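Local coordinates for protein MFP2b (Ascaris suum, PDB 2BJR) that probably enhances polymerization of the major sperm protein (MSP) in the amoeboid motility of nematode sperm, and binds a zinc ion, at residues Gly29-Tyr34 with Val230-Gln235; Val211-Arg216 with Glu323-Ala328; Met241-Asn246 with Glu261-Ile266; Gly249-Cys254 with Gly267-Leu272. One frame throughout, in Å; residues are numbered along the deposited sequence.

Contact 1 (Gly29-Tyr34 with Val230-Gln235)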
loop_
_atom_site.group_PDB
_atom_site.type_symbol
_atom_site.label_atom_id
_atom_site.label_comp_id
_atom_site.label_asym_id
_atom_site.label_seq_id
_atom_site.Cartn_x
_atom_site.Cartn_y
_atom_site.Cartn_z
ATOM N N GLY A 29 3.295 6.863 2.465
ATOM C CA GLY A 29 2.114 6.939 3.315
ATOM C C GLY A 29 0.793 6.574 2.662
ATOM O O GLY A 29 -0.255 6.536 3.349
ATOM N N GLN A 30 0.792 6.252 1.370
ATOM C CA GLN A 30 -0.458 6.039 0.660
ATOM C C GLN A 30 -0.723 4.566 0.467
ATOM O O GLN A 30 0.196 3.791 0.192
ATOM C CB GLN A 30 -0.455 6.783 -0.698
ATOM C CG GLN A 30 0.039 8.236 -0.616
ATOM C CD GLN A 30 -0.726 9.047 0.429
ATOM O OE1 GLN A 30 -1.971 9.046 0.436
ATOM N NE2 GLN A 30 0.002 9.698 1.325
ATOM N N GLN A 31 -1.997 4.178 0.551
ATOM C CA GLN A 31 -2.347 2.767 0.520
ATOM C C GLN A 31 -2.266 2.153 -0.864
ATOM O O GLN A 31 -1.904 0.996 -0.995
ATOM C CB GLN A 31 -3.758 2.543 1.095
ATOM C CG GLN A 31 -4.087 1.072 1.343
ATOM C CD GLN A 31 -3.177 0.460 2.440
ATOM O OE1 GLN A 31 -3.155 0.981 3.549
ATOM N NE2 GLN A 31 -2.411 -0.561 2.110
ATOM N N ASN A 32 -2.619 2.939 -1.899
ATOM C CA ASN A 32 -2.819 2.379 -3.213
ATOM C C ASN A 32 -2.494 3.395 -4.271
ATOM O O ASN A 32 -3.349 3.762 -5.080
ATOM C CB ASN A 32 -4.216 1.901 -3.339
ATOM C CG ASN A 32 -4.501 1.152 -4.651
ATOM O OD1 ASN A 32 -3.625 0.542 -5.232
ATOM N ND2 ASN A 32 -5.785 1.179 -5.085
HETATM N N MSE A 33 -1.281 3.895 -4.203
HETATM C CA MSE A 33 -0.822 4.947 -5.105
HETATM C C MSE A 33 0.672 4.717 -5.302
HETATM O O MSE A 33 1.419 4.748 -4.325
HETATM C CB MSE A 33 -1.104 6.334 -4.521
HETATM C CG MSE A 33 -0.784 7.466 -5.456
HETATM SE SE MSE A 33 -1.351 9.168 -4.660
HETATM C CE MSE A 33 -3.322 8.734 -4.619
ATOM N N TYR A 34 1.104 4.528 -6.570
ATOM C CA TYR A 34 2.474 4.152 -6.907
ATOM C C TYR A 34 3.056 5.146 -7.922
ATOM O O TYR A 34 2.328 5.683 -8.746
ATOM C CB TYR A 34 2.555 2.722 -7.459
ATOM C CG TYR A 34 1.918 1.668 -6.576
ATOM C CD1 TYR A 34 0.545 1.445 -6.584
ATOM C CD2 TYR A 34 2.698 0.845 -5.785
ATOM C CE1 TYR A 34 -0.034 0.484 -5.769
ATOM C CE2 TYR A 34 2.132 -0.121 -5.001
ATOM C CZ TYR A 34 0.800 -0.309 -4.998
ATOM O OH TYR A 34 0.304 -1.326 -4.245
ATOM N N VAL A 230 -3.861 -12.087 6.515
ATOM C CA VAL A 230 -4.521 -10.872 6.051
ATOM C C VAL A 230 -3.932 -10.309 4.749
ATOM O O VAL A 230 -2.731 -10.111 4.630
ATOM C CB VAL A 230 -4.389 -9.802 7.126
ATOM C CG1 VAL A 230 -5.010 -8.432 6.607
ATOM C CG2 VAL A 230 -5.111 -10.236 8.389
ATOM N N ALA A 231 -4.806 -10.017 3.797
ATOM C CA ALA A 231 -4.415 -9.403 2.528
ATOM C C ALA A 231 -5.499 -8.423 2.137
ATOM O O ALA A 231 -6.658 -8.555 2.575
ATOM C CB ALA A 231 -4.260 -10.471 1.488
ATOM N N LEU A 232 -5.103 -7.451 1.300
ATOM C CA LEU A 232 -5.937 -6.409 0.758
ATOM C C LEU A 232 -5.915 -6.425 -0.754
ATOM O O LEU A 232 -4.871 -6.613 -1.366
ATOM C CB LEU A 232 -5.423 -5.077 1.228
ATOM C CG LEU A 232 -5.980 -3.767 0.676
ATOM C CD1 LEU A 232 -7.362 -3.577 1.180
ATOM C CD2 LEU A 232 -5.052 -2.604 1.006
ATOM N N TRP A 233 -7.100 -6.280 -1.328
ATOM C CA TRP A 233 -7.305 -6.187 -2.762
ATOM C C TRP A 233 -8.229 -4.969 -2.979
ATOM O O TRP A 233 -8.684 -4.346 -2.012
ATOM C CB TRP A 233 -8.035 -7.417 -3.176
ATOM C CG TRP A 233 -7.990 -7.809 -4.574
ATOM C CD1 TRP A 233 -6.932 -7.759 -5.401
ATOM C CD2 TRP A 233 -9.059 -8.386 -5.306
ATOM N NE1 TRP A 233 -7.256 -8.302 -6.623
ATOM C CE2 TRP A 233 -8.571 -8.682 -6.596
ATOM C CE3 TRP A 233 -10.379 -8.732 -4.994
ATOM C CZ2 TRP A 233 -9.348 -9.316 -7.568
ATOM C CZ3 TRP A 233 -11.165 -9.352 -5.972
ATOM C CH2 TRP A 233 -10.648 -9.626 -7.247
ATOM N N TYR A 234 -8.519 -4.659 -4.248
ATOM C CA TYR A 234 -9.368 -3.533 -4.608
ATOM C C TYR A 234 -10.360 -3.949 -5.689
ATOM O O TYR A 234 -9.981 -4.646 -6.600
ATOM C CB TYR A 234 -8.499 -2.397 -5.095
ATOM C CG TYR A 234 -7.903 -1.625 -3.971
ATOM C CD1 TYR A 234 -6.629 -1.958 -3.471
ATOM C CD2 TYR A 234 -8.569 -0.538 -3.412
ATOM C CE1 TYR A 234 -6.098 -1.313 -2.392
ATOM C CE2 TYR A 234 -7.985 0.175 -2.347
ATOM C CZ TYR A 234 -6.773 -0.256 -1.827
ATOM O OH TYR A 234 -6.185 0.428 -0.812
ATOM N N GLN A 235 -11.610 -3.530 -5.558
ATOM C CA GLN A 235 -12.620 -3.701 -6.607
ATOM C C GLN A 235 -13.390 -2.405 -6.730
ATOM O O GLN A 235 -13.931 -1.903 -5.748
ATOM C CB GLN A 235 -13.628 -4.792 -6.248
ATOM C CG GLN A 235 -13.194 -6.192 -6.558
ATOM C CD GLN A 235 -13.018 -6.469 -8.065
ATOM O OE1 GLN A 235 -13.648 -5.839 -8.896
ATOM N NE2 GLN A 235 -12.106 -7.362 -8.394
#
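Leu-232 and Tyr-234, two residues apart on one side of strand 230-235, meet Gln-31 and Asn-32 in the loop that leads into strand 34-40. Each segment belongs to a different one of the protein's two cytosolic motility protein regions, and the strand is part of the antiparallel sheet of the second, so the contact joins the two halves of the molecule. Leu-232 comes first and points its CB toward the loop. Its CD2 methyl lies 3.5 Å from Gln-31 NE2, a plain van der Waals contact; the NE2 hydrogen bond goes to Gln-270 OE1 on neighbouring strand 268-274. Glutamine suits this place: the bend at chi2 (65°) lays CG against Tyr-234 OH and Leu-232 CD2 while the amide turns to its polar partner. Two residues on, Tyr-234 offers a ring face to Asn-32. ND2 of Asn-32 sits 3.4 Å above the ring plane, over its centre, and the amide is stacked on the ring with the planes 19° apart, so its N-H bonds run roughly along the ring rather than into it. With CG anti to the backbone N (chi1 -174°), the short asparagine side chain reaches out over the tyrosine, and its OD1 accepts a hydrogen bond from the backbone N of Asn-51. No hydrogen bond links the two segments. Around the phenol oxygen lie carbons of the loop: Asn-32 CB is 3.5 Å from Tyr-234 OH, and Gln-31 CG, at the ring edge near its plane, is a tight 3.1 Å from it.

Contact 2 (Val211-Arg216 with Glu323-Ala328)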
loop_
_atom_site.group_PDB
_atom_site.type_symbol
_atom_site.label_atom_id
_atom_site.label_comp_id
_atom_site.label_asym_id
_atom_site.label_seq_id
_atom_site.Cartn_x
_atom_site.Cartn_y
_atom_site.Cartn_z
ATOM N N VAL A 211 0.371 -11.820 8.783
ATOM C CA VAL A 211 -0.409 -11.764 9.981
ATOM C C VAL A 211 -1.507 -12.803 9.911
ATOM O O VAL A 211 -2.440 -12.713 9.079
ATOM C CB VAL A 211 -0.978 -10.343 10.198
ATOM C CG1 VAL A 211 -1.905 -10.334 11.401
ATOM C CG2 VAL A 211 0.181 -9.283 10.358
ATOM N N ARG A 212 -1.419 -13.800 10.811
ATOM C CA ARG A 212 -2.302 -14.954 10.754
ATOM C C ARG A 212 -3.597 -14.723 11.514
ATOM O O ARG A 212 -3.579 -14.136 12.584
ATOM C CB ARG A 212 -1.614 -16.172 11.373
ATOM C CG ARG A 212 -2.433 -17.460 11.191
ATOM C CD ARG A 212 -1.600 -18.737 11.300
ATOM N NE ARG A 212 -0.790 -18.765 12.521
ATOM C CZ ARG A 212 -0.265 -19.869 13.086
ATOM N NH1 ARG A 212 -0.528 -21.063 12.624
ATOM N NH2 ARG A 212 0.519 -19.761 14.150
ATOM N N ALA A 213 -4.715 -15.132 10.936
ATOM C CA ALA A 213 -6.005 -15.035 11.533
ATOM C C ALA A 213 -5.942 -15.609 12.958
ATOM O O ALA A 213 -5.561 -16.773 13.110
ATOM C CB ALA A 213 -6.997 -15.767 10.733
ATOM N N LEU A 214 -6.311 -14.778 13.952
ATOM C CA LEU A 214 -6.371 -15.147 15.368
ATOM C C LEU A 214 -5.020 -15.551 15.966
ATOM O O LEU A 214 -4.951 -16.068 17.109
ATOM C CB LEU A 214 -7.405 -16.272 15.609
ATOM C CG LEU A 214 -8.857 -16.082 15.214
ATOM C CD1 LEU A 214 -9.787 -17.201 15.687
ATOM C CD2 LEU A 214 -9.323 -14.717 15.723
ATOM N N GLY A 215 -3.940 -15.354 15.210
ATOM C CA GLY A 215 -2.619 -15.830 15.630
ATOM C C GLY A 215 -2.440 -17.330 15.756
ATOM O O GLY A 215 -1.579 -17.801 16.512
ATOM N N ARG A 216 -3.253 -18.106 15.057
ATOM C CA ARG A 216 -3.208 -19.556 15.171
ATOM C C ARG A 216 -3.924 -20.202 14.004
ATOM O O ARG A 216 -4.618 -19.545 13.242
ATOM C CB ARG A 216 -3.885 -19.991 16.503
ATOM C CG ARG A 216 -5.377 -19.554 16.657
ATOM C CD ARG A 216 -6.088 -20.376 17.709
ATOM N NE ARG A 216 -7.433 -19.963 18.089
ATOM C CZ ARG A 216 -8.536 -20.263 17.437
ATOM N NH1 ARG A 216 -8.489 -20.954 16.322
ATOM N NH2 ARG A 216 -9.714 -19.858 17.919
ATOM N N GLU A 323 -14.525 -20.774 11.994
ATOM C CA GLU A 323 -13.758 -19.537 11.896
ATOM C C GLU A 323 -13.253 -19.349 10.474
ATOM O O GLU A 323 -12.738 -20.288 9.902
ATOM C CB GLU A 323 -12.566 -19.633 12.807
ATOM C CG GLU A 323 -12.931 -19.711 14.285
ATOM C CD GLU A 323 -11.862 -20.323 15.151
ATOM O OE1 GLU A 323 -10.935 -20.953 14.626
ATOM O OE2 GLU A 323 -11.966 -20.151 16.388
ATOM N N ILE A 324 -13.351 -18.133 9.941
ATOM C CA ILE A 324 -13.008 -17.858 8.542
ATOM C C ILE A 324 -12.688 -16.387 8.358
ATOM O O ILE A 324 -13.454 -15.517 8.756
ATOM C CB ILE A 324 -14.115 -18.336 7.604
ATOM C CG1 ILE A 324 -13.781 -18.063 6.127
ATOM C CG2 ILE A 324 -15.452 -17.705 7.956
ATOM C CD1 ILE A 324 -12.654 -18.872 5.645
ATOM N N LEU A 325 -11.531 -16.112 7.747
ATOM C CA LEU A 325 -11.043 -14.762 7.597
ATOM C C LEU A 325 -11.662 -14.022 6.385
ATOM O O LEU A 325 -11.597 -14.498 5.239
ATOM C CB LEU A 325 -9.529 -14.779 7.487
ATOM C CG LEU A 325 -8.827 -13.454 7.297
ATOM C CD1 LEU A 325 -9.084 -12.551 8.488
ATOM C CD2 LEU A 325 -7.322 -13.571 7.088
ATOM N N GLY A 326 -12.229 -12.858 6.689
ATOM C CA GLY A 326 -12.747 -11.937 5.678
ATOM C C GLY A 326 -12.647 -10.487 6.134
ATOM O O GLY A 326 -11.596 -10.019 6.557
ATOM N N LYS A 327 -13.712 -9.735 5.977
ATOM C CA LYS A 327 -13.604 -8.287 6.189
ATOM C C LYS A 327 -14.799 -7.776 7.005
ATOM O O LYS A 327 -15.848 -8.411 7.016
ATOM C CB LYS A 327 -13.485 -7.590 4.818
ATOM C CG LYS A 327 -14.843 -7.543 4.004
ATOM C CD LYS A 327 -14.607 -7.096 2.549
ATOM C CE LYS A 327 -15.931 -7.033 1.751
ATOM N NZ LYS A 327 -16.718 -5.775 2.087
ATOM N N ALA A 328 -14.668 -6.603 7.626
ATOM C CA ALA A 328 -15.805 -5.961 8.323
ATOM C C ALA A 328 -15.675 -4.462 8.218
ATOM O O ALA A 328 -14.562 -3.908 8.104
ATOM C CB ALA A 328 -15.849 -6.361 9.807
#
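Glu-323 OE1 has two donors, Arg-216 NH1 at 3.0 Å and the backbone N of Asp-219. The other carboxylate oxygen takes the shorter bond: Arg-216 NH2 lies 2.7 Å from Glu-323 OE2, with a nearly straight N-H...O angle of 168°. The arginine thus grips end-on, one terminal nitrogen to each oxygen, and both oxygens are met on their syn sides. The fork is twisted, the guanidinium and carboxylate planes being 38° apart: the oxygens stay close to the former, the nitrogens lie out of the latter. An extended chain from CG to NE gives arginine the length to reach strand 323-328 from its exposed position at the end of the loop segment. Leu-214 adds an apolar cover: its CD1 rests 3.4 Å above one face of the Arg-216 guanidinium, offset toward the rim, and 3.7 Å from Glu-323 OE2.

The loop between strands 209-210 and 229-235 of one antiparallel sheet here meets strand 322-329 of another, joining two sheets of the second cytosolic motility protein region. Segment 211-216 owes its shape to a type II beta-turn, closed by a bond of 2.9 Å from Gly-215 N to Arg-212 O. Leu-214 and Gly-215 both have positive phi, which glycine adopts easily. Ala-213, at the turn, points its methyl toward the strand, where its CB is 4.2 Å from Leu-325 CB; a small residue lets the backbones approach closely there. Val-316 of the neighbouring strand 313-319 touches both Ala-213 and Leu-214. A two-bond salt bridge and a small apolar contact join loop to strand, and the Glu-323 carboxylate is probably kept ionised.

Contact 3 (Met241-Asn246 with Glu261-Ile266)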
loop_
_atom_site.group_PDB
_atom_site.type_symbol
_atom_site.label_atom_id
_atom_site.label_comp_id
_atom_site.label_asym_id
_atom_site.label_seq_id
_atom_site.Cartn_x
_atom_site.Cartn_y
_atom_site.Cartn_z
HETATM N N MSE A 241 -10.651 -6.506 2.239
HETATM C CA MSE A 241 -9.814 -7.396 3.022
HETATM C C MSE A 241 -10.262 -8.828 2.787
HETATM O O MSE A 241 -11.407 -9.141 2.584
HETATM C CB MSE A 241 -9.835 -7.103 4.519
HETATM C CG MSE A 241 -9.369 -5.779 4.900
HETATM SE SE MSE A 241 -7.480 -5.518 4.720
HETATM C CE MSE A 241 -7.514 -3.730 5.397
ATOM N N GLY A 242 -9.296 -9.707 2.732
ATOM C CA GLY A 242 -9.590 -11.076 2.562
ATOM C C GLY A 242 -8.448 -11.925 3.058
ATOM O O GLY A 242 -7.676 -11.506 3.917
ATOM N N ARG A 243 -8.375 -13.150 2.541
ATOM C CA ARG A 243 -7.446 -14.141 3.061
ATOM C C ARG A 243 -6.497 -14.694 2.026
ATOM O O ARG A 243 -6.887 -14.894 0.872
ATOM C CB ARG A 243 -8.248 -15.265 3.698
ATOM C CG ARG A 243 -9.043 -16.183 2.805
ATOM C CD ARG A 243 -9.863 -17.211 3.581
ATOM N NE ARG A 243 -10.715 -18.032 2.714
ATOM C CZ ARG A 243 -11.912 -17.647 2.267
ATOM N NH1 ARG A 243 -12.407 -16.463 2.609
ATOM N NH2 ARG A 243 -12.621 -18.422 1.478
ATOM N N ILE A 244 -5.244 -14.914 2.428
ATOM C CA ILE A 244 -4.304 -15.728 1.669
ATOM C C ILE A 244 -3.864 -16.969 2.438
ATOM O O ILE A 244 -3.984 -17.031 3.659
ATOM C CB ILE A 244 -3.089 -14.965 1.201
ATOM C CG1 ILE A 244 -2.336 -14.384 2.387
ATOM C CG2 ILE A 244 -3.501 -13.884 0.209
ATOM C CD1 ILE A 244 -0.925 -13.878 2.066
ATOM N N TRP A 245 -3.415 -17.985 1.684
ATOM C CA TRP A 245 -2.803 -19.172 2.285
ATOM C C TRP A 245 -1.742 -19.662 1.326
ATOM O O TRP A 245 -1.725 -19.294 0.136
ATOM C CB TRP A 245 -3.831 -20.256 2.540
ATOM C CG TRP A 245 -4.536 -20.748 1.316
ATOM C CD1 TRP A 245 -4.269 -21.909 0.637
ATOM C CD2 TRP A 245 -5.639 -20.136 0.632
ATOM N NE1 TRP A 245 -5.130 -22.049 -0.425
ATOM C CE2 TRP A 245 -5.986 -20.982 -0.453
ATOM C CE3 TRP A 245 -6.373 -18.958 0.816
ATOM C CZ2 TRP A 245 -7.021 -20.678 -1.356
ATOM C CZ3 TRP A 245 -7.391 -18.655 -0.081
ATOM C CH2 TRP A 245 -7.730 -19.526 -1.143
ATOM N N ASN A 246 -0.859 -20.494 1.864
ATOM C CA ASN A 246 0.283 -20.992 1.140
ATOM C C ASN A 246 -0.164 -22.285 0.446
ATOM O O ASN A 246 -0.452 -23.277 1.090
ATOM C CB ASN A 246 1.437 -21.178 2.092
ATOM C CG ASN A 246 2.724 -21.659 1.395
ATOM O OD1 ASN A 246 2.719 -21.963 0.207
ATOM N ND2 ASN A 246 3.817 -21.673 2.127
ATOM N N GLU A 261 -17.627 -14.251 -4.917
ATOM C CA GLU A 261 -16.375 -14.787 -4.453
ATOM C C GLU A 261 -15.370 -14.694 -5.573
ATOM O O GLU A 261 -15.690 -14.991 -6.732
ATOM C CB GLU A 261 -16.539 -16.224 -4.061
ATOM C CG GLU A 261 -15.263 -16.876 -3.583
ATOM C CD GLU A 261 -15.422 -18.355 -3.263
ATOM O OE1 GLU A 261 -15.898 -19.095 -4.133
ATOM O OE2 GLU A 261 -14.990 -18.786 -2.191
ATOM N N TYR A 262 -14.143 -14.305 -5.223
ATOM C CA TYR A 262 -13.038 -14.203 -6.155
ATOM C C TYR A 262 -11.923 -15.073 -5.629
ATOM O O TYR A 262 -11.381 -14.799 -4.547
ATOM C CB TYR A 262 -12.562 -12.764 -6.256
ATOM C CG TYR A 262 -13.586 -11.789 -6.736
ATOM C CD1 TYR A 262 -14.491 -11.222 -5.858
ATOM C CD2 TYR A 262 -13.664 -11.428 -8.083
ATOM C CE1 TYR A 262 -15.423 -10.338 -6.277
ATOM C CE2 TYR A 262 -14.578 -10.499 -8.505
ATOM C CZ TYR A 262 -15.467 -9.967 -7.601
ATOM O OH TYR A 262 -16.409 -9.052 -8.019
ATOM N N ARG A 263 -11.609 -16.140 -6.366
ATOM C CA ARG A 263 -10.556 -17.114 -5.999
ATOM C C ARG A 263 -9.559 -17.343 -7.134
ATOM O O ARG A 263 -8.668 -18.132 -6.981
ATOM C CB ARG A 263 -11.172 -18.504 -5.750
ATOM C CG ARG A 263 -11.876 -18.768 -4.450
ATOM C CD ARG A 263 -12.045 -20.287 -4.154
ATOM N NE ARG A 263 -11.810 -20.646 -2.746
ATOM C CZ ARG A 263 -10.831 -21.419 -2.289
ATOM N NH1 ARG A 263 -9.902 -21.976 -3.078
ATOM N NH2 ARG A 263 -10.773 -21.653 -1.003
ATOM N N GLN A 264 -9.733 -16.725 -8.286
ATOM C CA GLN A 264 -8.763 -16.863 -9.369
ATOM C C GLN A 264 -8.606 -15.552 -10.124
ATOM O O GLN A 264 -9.457 -14.666 -10.026
ATOM C CB GLN A 264 -9.190 -17.999 -10.339
ATOM C CG GLN A 264 -10.455 -17.730 -11.109
ATOM C CD GLN A 264 -10.902 -18.931 -12.037
ATOM O OE1 GLN A 264 -10.087 -19.509 -12.781
ATOM N NE2 GLN A 264 -12.181 -19.276 -11.981
ATOM N N LYS A 265 -7.484 -15.437 -10.834
ATOM C CA LYS A 265 -7.123 -14.264 -11.624
ATOM C C LYS A 265 -7.102 -13.006 -10.731
ATOM O O LYS A 265 -7.559 -11.930 -11.122
ATOM C CB LYS A 265 -8.057 -14.097 -12.815
ATOM C CG LYS A 265 -7.923 -15.241 -13.851
ATOM C CD LYS A 265 -8.783 -14.985 -15.093
ATOM C CE LYS A 265 -8.987 -16.269 -15.894
ATOM N NZ LYS A 265 -10.001 -16.095 -16.974
ATOM N N ILE A 266 -6.592 -13.179 -9.525
ATOM C CA ILE A 266 -6.661 -12.131 -8.501
ATOM C C ILE A 266 -5.600 -11.048 -8.765
ATOM O O ILE A 266 -5.834 -9.835 -8.549
ATOM C CB ILE A 266 -6.443 -12.781 -7.085
ATOM C CG1 ILE A 266 -7.587 -13.703 -6.678
ATOM C CG2 ILE A 266 -6.262 -11.685 -6.015
ATOM C CD1 ILE A 266 -8.862 -13.166 -6.881
#
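One face of the Arg-263 guanidinium takes Trp-245, whose CH2 lies 3.5 Å above the plane, offset toward the rim; at its edge, in plane, is Glu-261 OE2. The indole and guanidinium planes are 46° apart, so the groups lean together rather than stack in parallel. The six-membered ring does the touching, with Trp-245 CZ2 3.6 Å from Arg-263 NH1. A chi1 of 60° sets the tryptophan CG between its backbone N and carbonyl carbon, and from there the ring reaches across toward Arg-263, whose own chain bends at chi3 (139°). The salt bridge at the edge is long, Arg-263 NE to Glu-261 OE2 being 3.7 Å.

Strands 238-247 and 260-262 are not paired with each other: both flank strand 250-257 in the same antiparallel sheet, and side chains of strand 238-247 and of strand 260-262 with the loop after it meet over that middle strand. Small residues there make room, Ala-252 lying under Trp-245 and Cys-254 under Arg-243 and Glu-261. Trp-245 and Arg-263 suit their places because both are long enough to meet above the middle strand.

Arg-243 NH2 and Arg-263 NH2 come within 4.5 Å, yet they are gathered round one carboxylate, that of Glu-224, which binds Arg-243 NE through OE1 and Arg-263 NH2 through OE2. Arg-243 NH2 also donates to Gly-338 O. Glu-261 OE2 is 4.4 Å from Arg-243 NH2, beyond a salt bridge, while its OE1 receives the backbone N of Gly-341.

Contact 4 (Gly249-Cys254 with Gly267-Leu272)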
loop_
_atom_site.group_PDB
_atom_site.type_symbol
_atom_site.label_atom_id
_atom_site.label_comp_id
_atom_site.label_asym_id
_atom_site.label_seq_id
_atom_site.Cartn_x
_atom_site.Cartn_y
_atom_site.Cartn_z
ATOM N N GLY A 249 3.713 -23.663 -1.855
ATOM C CA GLY A 249 4.785 -22.684 -1.905
ATOM C C GLY A 249 4.413 -21.349 -2.567
ATOM O O GLY A 249 5.240 -20.447 -2.607
ATOM N N LYS A 250 3.175 -21.249 -3.060
ATOM C CA LYS A 250 2.683 -20.113 -3.846
ATOM C C LYS A 250 1.566 -19.389 -3.065
ATOM O O LYS A 250 0.768 -20.009 -2.350
ATOM C CB LYS A 250 2.138 -20.599 -5.184
ATOM C CG LYS A 250 3.260 -21.165 -6.128
ATOM C CD LYS A 250 2.677 -21.553 -7.478
ATOM C CE LYS A 250 3.662 -22.324 -8.413
ATOM N NZ LYS A 250 3.120 -22.389 -9.822
ATOM N N ILE A 251 1.488 -18.092 -3.230
ATOM C CA ILE A 251 0.373 -17.316 -2.645
ATOM C C ILE A 251 -0.957 -17.637 -3.343
ATOM O O ILE A 251 -1.101 -17.503 -4.561
ATOM C CB ILE A 251 0.696 -15.817 -2.735
ATOM C CG1 ILE A 251 1.973 -15.501 -1.973
ATOM C CG2 ILE A 251 -0.515 -14.948 -2.188
ATOM C CD1 ILE A 251 2.570 -14.161 -2.325
ATOM N N ALA A 252 -1.941 -18.061 -2.568
ATOM C CA ALA A 252 -3.295 -18.227 -3.023
ATOM C C ALA A 252 -4.175 -17.322 -2.172
ATOM O O ALA A 252 -3.857 -17.078 -1.022
ATOM C CB ALA A 252 -3.724 -19.659 -2.865
ATOM N N ALA A 253 -5.271 -16.839 -2.755
ATOM C CA ALA A 253 -6.123 -15.843 -2.103
ATOM C C ALA A 253 -7.597 -16.087 -2.368
ATOM O O ALA A 253 -8.000 -16.703 -3.393
ATOM C CB ALA A 253 -5.720 -14.425 -2.551
ATOM N N CYS A 254 -8.423 -15.535 -1.474
ATOM C CA CYS A 254 -9.855 -15.442 -1.706
ATOM C C CYS A 254 -10.422 -14.165 -1.118
ATOM O O CYS A 254 -10.137 -13.838 0.024
ATOM C CB CYS A 254 -10.597 -16.629 -1.082
ATOM S SG CYS A 254 -12.378 -16.592 -1.423
ATOM N N GLY A 267 -4.424 -11.463 -9.225
ATOM C CA GLY A 267 -3.387 -10.518 -9.622
ATOM C C GLY A 267 -2.722 -9.872 -8.390
ATOM O O GLY A 267 -2.439 -10.548 -7.403
ATOM N N SER A 268 -2.509 -8.566 -8.468
ATOM C CA SER A 268 -1.799 -7.808 -7.446
ATOM C C SER A 268 -2.619 -7.660 -6.145
ATOM O O SER A 268 -3.773 -7.256 -6.186
ATOM C CB SER A 268 -1.396 -6.442 -7.977
ATOM O OG SER A 268 -0.295 -6.531 -8.879
ATOM N N ILE A 269 -2.000 -8.018 -5.017
ATOM C CA ILE A 269 -2.577 -7.858 -3.676
ATOM C C ILE A 269 -1.553 -7.232 -2.750
ATOM O O ILE A 269 -0.398 -7.041 -3.121
ATOM C CB ILE A 269 -3.010 -9.206 -3.053
ATOM C CG1 ILE A 269 -1.804 -10.130 -2.900
ATOM C CG2 ILE A 269 -4.125 -9.816 -3.880
ATOM C CD1 ILE A 269 -2.128 -11.351 -2.011
ATOM N N GLN A 270 -1.999 -6.853 -1.549
ATOM C CA GLN A 270 -1.080 -6.320 -0.539
ATOM C C GLN A 270 -1.166 -7.234 0.684
ATOM O O GLN A 270 -2.261 -7.561 1.144
ATOM C CB GLN A 270 -1.407 -4.894 -0.198
ATOM C CG GLN A 270 -1.243 -3.956 -1.409
ATOM C CD GLN A 270 -1.617 -2.513 -1.077
ATOM O OE1 GLN A 270 -1.387 -2.073 0.023
ATOM N NE2 GLN A 270 -2.124 -1.761 -2.067
ATOM N N ILE A 271 -0.018 -7.642 1.174
ATOM C CA ILE A 271 0.029 -8.528 2.316
ATOM C C ILE A 271 0.482 -7.769 3.546
ATOM O O ILE A 271 1.521 -7.089 3.545
ATOM C CB ILE A 271 0.950 -9.712 2.046
ATOM C CG1 ILE A 271 0.416 -10.581 0.872
ATOM C CG2 ILE A 271 1.104 -10.560 3.338
ATOM C CD1 ILE A 271 1.297 -11.750 0.439
ATOM N N LEU A 272 -0.280 -7.919 4.639
ATOM C CA LEU A 272 0.051 -7.227 5.878
ATOM C C LEU A 272 1.231 -7.956 6.575
ATOM O O LEU A 272 1.234 -9.178 6.647
ATOM C CB LEU A 272 -1.185 -7.162 6.818
ATOM C CG LEU A 272 -0.974 -6.414 8.117
ATOM C CD1 LEU A 272 -0.693 -4.988 7.867
ATOM C CD2 LEU A 272 -2.187 -6.535 8.987
#
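Inside the curled antiparallel sheet of the second cytosolic motility protein region, strands 250-257 and 268-274 are not paired neighbours but are probably brought together by the curl of the sheet, and Ile-251 packs into Ile-269 and Ile-271. Each branch of Ile-251 finds its own partner. Its CG2 methyl is 3.9 Å from Ile-269 CD1, the two side chains running antiparallel and lying alongside. Its CD1 meets Ile-271 CD1 tip to tip, also at 3.9 Å. The two facing isoleucines lie two residues apart and so on the same side of their strand, but their torsions differ: chi1 of 61° in Ile-269 goes with a CD1 that meets the CG2 branch of Ile-251, and chi1 of -63° in Ile-271 with a CD1 that meets its CD1 end.

Further apolar side chains surround these methyls: Ile-244 of strand 238-247 touches Ile-269 and Ile-271, Trp-204 lies on Ile-251, and Phe-198 on Ile-271. Branched isoleucines suit such a site, offering two separate methyl ends from a strand that favours beta-branched residues. No polar group is shared between the segments, so the contact rests on van der Waals packing and on the burial of apolar surface away from water.

In the fold
Contacts 3 and 4 lie closest, their centres about 7 Å apart, on neighbouring strands: 250-257 of contact 4 runs between 238-247 and 260-262 of contact 3, joined by backbone bonds such as Arg-243 O to Cys-254 N (2.9 Å). Contact 1 lies about 12 Å from contact 4, centre to centre; strands 229-235 and 268-274 are neighbours in the same sheet, and Gln-31 NE2 meets Gln-270 OE1 at 2.8 Å. Contact 2, about 13 Å from contact 3 between centres, reaches this sheet through Leu-325 and Ile-324, which pack by Gly-242 and Arg-243. Contact 1 alone joins the two family regions; the other three belong to the second. All four lie away from the zinc site of His-86, Cys-174, Cys-176 and Cys-179.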